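Local coordinates for DisA protein (Sorangium cellulosum, PDB 6CCA), which probably transfers methyl groups to carbon in the disorazol polyketide assembly line, installing a gem-dimethyl group, at residues Glu137-Arg140 with Arg141-Gln144; Lys376-Leu379 with Glu380-Gly383. All coordinates share one frame; numbering follows the deposited sequence.

Interaction 1: Glu137-Arg140 with Arg141-Gln144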
ATOM      1  N   GLU A 137      14.540  27.014   1.586  1.00 21.61           N
ATOM      2  CA  GLU A 137      13.225  26.953   0.973  1.00 26.04           C
ATOM      3  C   GLU A 137      12.433  25.726   1.448  1.00 23.34           C
ATOM      4  O   GLU A 137      11.252  25.831   1.813  1.00 21.87           O
ATOM      5  CB  GLU A 137      13.333  26.814  -0.538  1.00 31.87           C
ATOM      6  CG  GLU A 137      13.175  28.058  -1.379  1.00 45.70           C
ATOM      7  CD  GLU A 137      13.550  27.729  -2.843  1.00 50.42           C
ATOM      8  OE1 GLU A 137      12.909  26.817  -3.428  1.00 45.05           O
ATOM      9  OE2 GLU A 137      14.536  28.303  -3.370  1.00 50.13           O
ATOM     10  N   VAL A 138      13.064  24.589   1.351  1.00 20.27           N
ATOM     11  CA  VAL A 138      12.368  23.316   1.727  1.00 20.81           C
ATOM     12  C   VAL A 138      12.020  23.236   3.180  1.00 18.26           C
ATOM     13  O   VAL A 138      10.944  22.753   3.527  1.00 19.43           O
ATOM     14  CB  VAL A 138      13.049  21.993   1.232  1.00 21.15           C
ATOM     15  CG1 VAL A 138      13.192  22.035  -0.273  1.00 23.64           C
ATOM     16  CG2 VAL A 138      14.363  21.670   1.966  1.00 21.36           C
ATOM     17  N   GLU A 139      12.870  23.739   4.083  1.00 18.52           N
ATOM     18  CA  GLU A 139      12.506  23.750   5.508  1.00 21.22           C
ATOM     19  C   GLU A 139      11.313  24.631   5.833  1.00 20.40           C
ATOM     20  O   GLU A 139      10.409  24.186   6.552  1.00 19.74           O
ATOM     21  CB  GLU A 139      13.759  24.080   6.378  1.00 22.67           C
ATOM     22  CG  GLU A 139      13.540  23.690   7.848  1.00 25.19           C
ATOM     23  CD  GLU A 139      12.837  24.781   8.645  1.00 25.09           C
ATOM     24  OE1 GLU A 139      12.723  25.909   8.078  1.00 23.78           O
ATOM     25  OE2 GLU A 139      12.395  24.513   9.815  1.00 23.46           O
ATOM     26  N   ARG A 140      11.226  25.810   5.160  1.00 20.96           N
ATOM     27  CA  ARG A 140      10.062  26.698   5.289  1.00 23.59           C
ATOM     28  C   ARG A 140       8.849  26.009   4.735  1.00 20.86           C
ATOM     29  O   ARG A 140       7.766  26.028   5.329  1.00 21.06           O
ATOM     30  CB  ARG A 140      10.252  28.084   4.599  1.00 26.68           C
ATOM     31  CG  ARG A 140      11.240  29.022   5.314  1.00 40.75           C
ATOM     32  CD  ARG A 140      11.429  30.462   4.694  1.00 43.62           C
ATOM     33  NE  ARG A 140      12.240  30.470   3.433  1.00 52.66           N
ATOM     34  CZ  ARG A 140      13.557  30.718   3.307  1.00 52.79           C
ATOM     35  NH1 ARG A 140      14.325  31.039   4.353  1.00 51.70           N
ATOM     36  NH2 ARG A 140      14.110  30.636   2.106  1.00 54.42           N
ATOM     37  N   ARG A 141       8.987  25.391   3.572  1.00 21.89           N
ATOM     38  CA  ARG A 141       7.809  24.703   2.928  1.00 19.03           C
ATOM     39  C   ARG A 141       7.289  23.573   3.739  1.00 18.37           C
ATOM     40  O   ARG A 141       6.085  23.411   3.860  1.00 18.79           O
ATOM     41  CB  ARG A 141       8.163  24.222   1.513  1.00 19.00           C
ATOM     42  CG  ARG A 141       6.995  23.721   0.663  1.00 20.47           C
ATOM     43  CD  ARG A 141       5.901  24.747   0.658  1.00 21.36           C
ATOM     44  NE  ARG A 141       4.846  24.352  -0.275  1.00 19.53           N
ATOM     45  CZ  ARG A 141       3.656  24.965  -0.314  1.00 22.36           C
ATOM     46  NH1 ARG A 141       3.373  25.917   0.593  1.00 20.72           N
ATOM     47  NH2 ARG A 141       2.735  24.568  -1.193  1.00 20.16           N
ATOM     48  N   MET A 142       8.185  22.811   4.341  1.00 16.96           N
ATOM     49  CA  MET A 142       7.844  21.751   5.271  1.00 17.73           C
ATOM     50  C   MET A 142       6.953  22.288   6.386  1.00 18.77           C
ATOM     51  O   MET A 142       5.927  21.696   6.724  1.00 18.29           O
ATOM     52  CB  MET A 142       9.128  21.140   5.874  1.00 18.78           C
ATOM     53  CG  MET A 142       8.857  19.997   6.849  1.00 18.84           C
ATOM     54  SD  MET A 142       8.426  20.466   8.523  1.00 23.16           S
ATOM     55  CE  MET A 142      10.006  21.156   9.125  1.00 24.90           C
ATOM     56  N   GLN A 143       7.323  23.425   6.985  1.00 18.07           N
ATOM     57  CA  GLN A 143       6.518  23.962   8.098  1.00 20.82           C
ATOM     58  C   GLN A 143       5.131  24.398   7.657  1.00 19.88           C
ATOM     59  O   GLN A 143       4.140  24.133   8.362  1.00 20.23           O
ATOM     60  CB  GLN A 143       7.207  25.177   8.752  1.00 24.98           C
ATOM     61  CG  GLN A 143       8.463  24.743   9.481  1.00 27.76           C
ATOM     62  CD  GLN A 143       8.871  25.734  10.586  1.00 35.86           C
ATOM     63  OE1 GLN A 143       7.988  26.304  11.251  1.00 38.16           O
ATOM     64  NE2 GLN A 143      10.195  25.916  10.808  1.00 31.77           N
ATOM     65  N   GLN A 144       5.073  24.978   6.471  1.00 18.28           N
ATOM     66  CA  GLN A 144       3.779  25.367   5.872  1.00 22.63           C
ATOM     67  C   GLN A 144       2.876  24.155   5.631  1.00 21.05           C
ATOM     68  O   GLN A 144       1.709  24.161   5.951  1.00 18.16           O
ATOM     69  CB  GLN A 144       4.035  26.067   4.563  1.00 22.48           C
ATOM     70  CG  GLN A 144       4.764  27.387   4.720  1.00 24.61           C
ATOM     71  CD  GLN A 144       5.106  28.061   3.432  1.00 23.88           C
ATOM     72  OE1 GLN A 144       5.178  27.464   2.367  1.00 26.21           O
ATOM     73  NE2 GLN A 144       5.405  29.370   3.535  1.00 25.50           N
TER
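Glu-139 and Gln-143 join in a side-chain hydrogen bond between positions i and i+4, one turn apart on the surface helix 135-146, far from the centre of the chain. The amide NE2 of Gln-143 donates to OE2 of Glu-139 at 2.8 Å. The bond reaches the carboxylate on the syn side of OE2, 24° out of the carboxylate plane, whereas the acceptor lies nearly in the plane of the Gln-143 amide. The two flat groups are turned almost square to each other, 87° apart. Different first torsions bring them together: Glu-139 has CG anti to the backbone N and then bends at chi2, while Gln-143 places CG beside its own backbone N and runs out extended. The CG of Gln-143 also passes over the main chain, 3.6 Å from the carbonyl O of Glu-139. Underneath runs the regular i to i+4 bonding of an alpha-helix, from Arg-141 N to Glu-137 O (2.9 Å) through Gln-144 N to Arg-140 O (3.1 Å). Part of the helix surface packs on two neighbouring helices. Val-138 faces helix 55-75, where it meets Asp-67 and Cys-71, and Met-142 packs on Val-155 and Trp-159 of helix 152-163. The CE of Met-142 lies 4.2 Å from OE2 of Glu-139, its methyl end loosely alongside the acid. A second bond, with i to i+3 spacing, forms elsewhere on the helix: NH1 of Arg-141 donates to OE1 of Gln-144 at 3.0 Å. Here Gln-144 lies close to the guanidinium plane, at its edge, but the nitrogen stands 37° above the plane of the Gln-144 carbonyl. Arg-141 also touches Ala-60 and Phe-64 of helix 55-75, while Glu-137 turns its OE1 to a salt bridge with Lys-134.

Interaction 2: Lys376-Leu379 with Glu380-Gly383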
ATOM      1  N   LYS A 376      -7.900  -4.056 -12.173  1.00 19.27           N
ATOM      2  CA  LYS A 376      -9.143  -4.594 -12.763  1.00 20.45           C
ATOM      3  C   LYS A 376      -8.790  -5.605 -13.829  1.00 21.44           C
ATOM      4  O   LYS A 376      -9.249  -6.803 -13.782  1.00 19.24           O
ATOM      5  CB  LYS A 376     -10.107  -3.470 -13.194  1.00 24.46           C
ATOM      6  CG  LYS A 376     -11.444  -3.966 -13.734  1.00 25.04           C
ATOM      7  CD  LYS A 376     -12.374  -2.863 -14.146  1.00 26.24           C
ATOM      8  CE  LYS A 376     -13.755  -3.432 -14.501  1.00 27.86           C
ATOM      9  NZ  LYS A 376     -13.657  -4.188 -15.720  1.00 29.83           N
ATOM     10  N   GLY A 377      -7.949  -5.206 -14.775  1.00 21.18           N
ATOM     11  CA  GLY A 377      -7.557  -6.103 -15.894  1.00 22.09           C
ATOM     12  C   GLY A 377      -6.819  -7.309 -15.427  1.00 24.86           C
ATOM     13  O   GLY A 377      -7.094  -8.456 -15.832  1.00 22.53           O
ATOM     14  N   LEU A 378      -5.894  -7.122 -14.503  1.00 23.65           N
ATOM     15  CA  LEU A 378      -5.194  -8.284 -14.009  1.00 20.90           C
ATOM     16  C   LEU A 378      -6.075  -9.304 -13.231  1.00 18.25           C
ATOM     17  O   LEU A 378      -5.894 -10.541 -13.405  1.00 22.24           O
ATOM     18  CB  LEU A 378      -4.003  -7.890 -13.117  1.00 23.90           C
ATOM     19  CG  LEU A 378      -3.099  -8.993 -12.543  1.00 22.60           C
ATOM     20  CD1 LEU A 378      -2.380  -9.789 -13.601  1.00 29.19           C
ATOM     21  CD2 LEU A 378      -2.090  -8.460 -11.537  1.00 26.70           C
ATOM     22  N   LEU A 379      -6.946  -8.808 -12.368  1.00 18.71           N
ATOM     23  CA  LEU A 379      -7.741  -9.696 -11.526  1.00 20.74           C
ATOM     24  C   LEU A 379      -8.680 -10.466 -12.502  1.00 20.64           C
ATOM     25  O   LEU A 379      -8.932 -11.673 -12.286  1.00 21.39           O
ATOM     26  CB  LEU A 379      -8.577  -8.898 -10.562  1.00 19.45           C
ATOM     27  CG  LEU A 379      -7.710  -8.347  -9.413  1.00 18.64           C
ATOM     28  CD1 LEU A 379      -8.365  -7.210  -8.712  1.00 17.39           C
ATOM     29  CD2 LEU A 379      -7.377  -9.481  -8.390  1.00 21.63           C
ATOM     30  N   GLU A 380      -9.252  -9.727 -13.464  1.00 20.27           N
ATOM     31  CA  GLU A 380     -10.073 -10.434 -14.535  1.00 22.23           C
ATOM     32  C   GLU A 380      -9.323 -11.526 -15.253  1.00 24.33           C
ATOM     33  O   GLU A 380      -9.850 -12.652 -15.414  1.00 24.48           O
ATOM     34  CB  GLU A 380     -10.646  -9.411 -15.521  1.00 22.32           C
ATOM     35  CG  GLU A 380     -11.765  -8.637 -14.904  1.00 22.41           C
ATOM     36  CD  GLU A 380     -12.225  -7.429 -15.714  1.00 24.14           C
ATOM     37  OE1 GLU A 380     -11.548  -7.114 -16.687  1.00 32.00           O
ATOM     38  OE2 GLU A 380     -13.252  -6.812 -15.354  1.00 28.33           O
ATOM     39  N   GLU A 381      -8.093 -11.264 -15.675  1.00 23.12           N
ATOM     40  CA  GLU A 381      -7.293 -12.289 -16.316  1.00 27.62           C
ATOM     41  C   GLU A 381      -7.048 -13.469 -15.458  1.00 30.48           C
ATOM     42  O   GLU A 381      -6.866 -14.560 -15.964  1.00 27.02           O
ATOM     43  CB  GLU A 381      -5.924 -11.772 -16.751  1.00 28.25           C
ATOM     44  CG  GLU A 381      -5.992 -10.853 -17.932  1.00 30.74           C
ATOM     45  CD  GLU A 381      -4.704 -10.086 -18.153  1.00 34.30           C
ATOM     46  OE1 GLU A 381      -3.608 -10.536 -17.778  1.00 37.14           O
ATOM     47  OE2 GLU A 381      -4.813  -9.019 -18.723  1.00 42.13           O
ATOM     48  N   GLU A 382      -6.937 -13.262 -14.148  1.00 26.13           N
ATOM     49  CA  GLU A 382      -6.693 -14.343 -13.211  1.00 21.45           C
ATOM     50  C   GLU A 382      -7.957 -15.041 -12.761  1.00 22.39           C
ATOM     51  O   GLU A 382      -7.936 -15.873 -11.843  1.00 23.53           O
ATOM     52  CB  GLU A 382      -5.864 -13.811 -12.002  1.00 23.12           C
ATOM     53  CG  GLU A 382      -4.415 -13.428 -12.391  1.00 23.97           C
ATOM     54  CD  GLU A 382      -3.658 -14.567 -13.088  1.00 25.55           C
ATOM     55  OE1 GLU A 382      -3.578 -15.660 -12.509  1.00 24.24           O
ATOM     56  OE2 GLU A 382      -3.162 -14.314 -14.210  1.00 28.52           O
ATOM     57  N   GLY A 383      -9.083 -14.669 -13.362  1.00 26.00           N
ATOM     58  CA  GLY A 383     -10.338 -15.359 -13.103  1.00 23.95           C
ATOM     59  C   GLY A 383     -11.178 -14.877 -11.939  1.00 24.97           C
ATOM     60  O   GLY A 383     -11.953 -15.647 -11.386  1.00 22.83           O
TER
HETATM   61  O   HOH W   1     -10.882  -4.410 -17.273  1.00 36.92           O
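A Schellman motif ends helix 372-381, and one turn before it a salt bridge joins Lys-376 to Glu-380. Gly-383, with positive phi (88°), is the C-prime residue: its N bonds to Glu-380 O at 3.0 Å, while Phe-384 N returns to Leu-379 O. One residue earlier, Glu-382, the first to leave helical angles, gives its N-H to Leu-378 O (3.0 Å) and more weakly to Leu-379 O. In the i to i+4 salt bridge, NZ of Lys-376 lies 2.7 Å from OE2 of Glu-380, meeting that oxygen on the syn side, 25° out of the carboxylate plane. The lysine chain leaves with CG anti to its N and stays extended until chi4 (-69°), where the final bend swings the ammonium to the carboxylate. Glu-380 reaches back over the preceding turn, its CG 3.3 Å from the carbonyl O of Lys-376. A water closes the polar cluster, accepting from Lys-376 NZ and donating to OE1 of Glu-380 at 2.8 Å, so both carboxylate oxygens are engaged. The Lys-376 side chain touches Val-387 and Pro-389 of strand 387-389. Leu-378 and Leu-379 are buried against Leu-319 of helix 315-325, and CD1 of Leu-378 comes 4.3 Å from CG of Glu-382. The remaining acids turn to that same helix: Glu-381 and Glu-382 each form a salt bridge with Arg-316, and Glu-382 also bonds to Gln-320. Lys-323 NZ donates to the carbonyl O of Glu-382. Three successive glutamates at or just past the C-terminal, negative end of the helix dipole would be expected to be unfavourably placed; Lys-376, beside Glu-380, and Arg-316, beside Glu-381 and Glu-382, probably offset this and favour the ionised carboxylates.

Overall arrangement
From the N terminus, the chain first reaches interaction 1 on helix 135-146, where the contact spans successive turns and closes no loop. It then passes through the parallel strands of the methyltransferase sheet, from 226-231 to 330-337, before arriving at interaction 2 at the end of helix 372-381. There the helix end leads into strands 384-385 and 387-389, which pair with strand 402-409. The two contacts follow in series, neither nested nor crossed, on opposite sides of the chain's centre, about 43 Å apart between centres. Interaction 1 lies where helix 135-146 meets helices 55-75 and 152-163, and interaction 2 in the sheet's edge region beside helix 315-325.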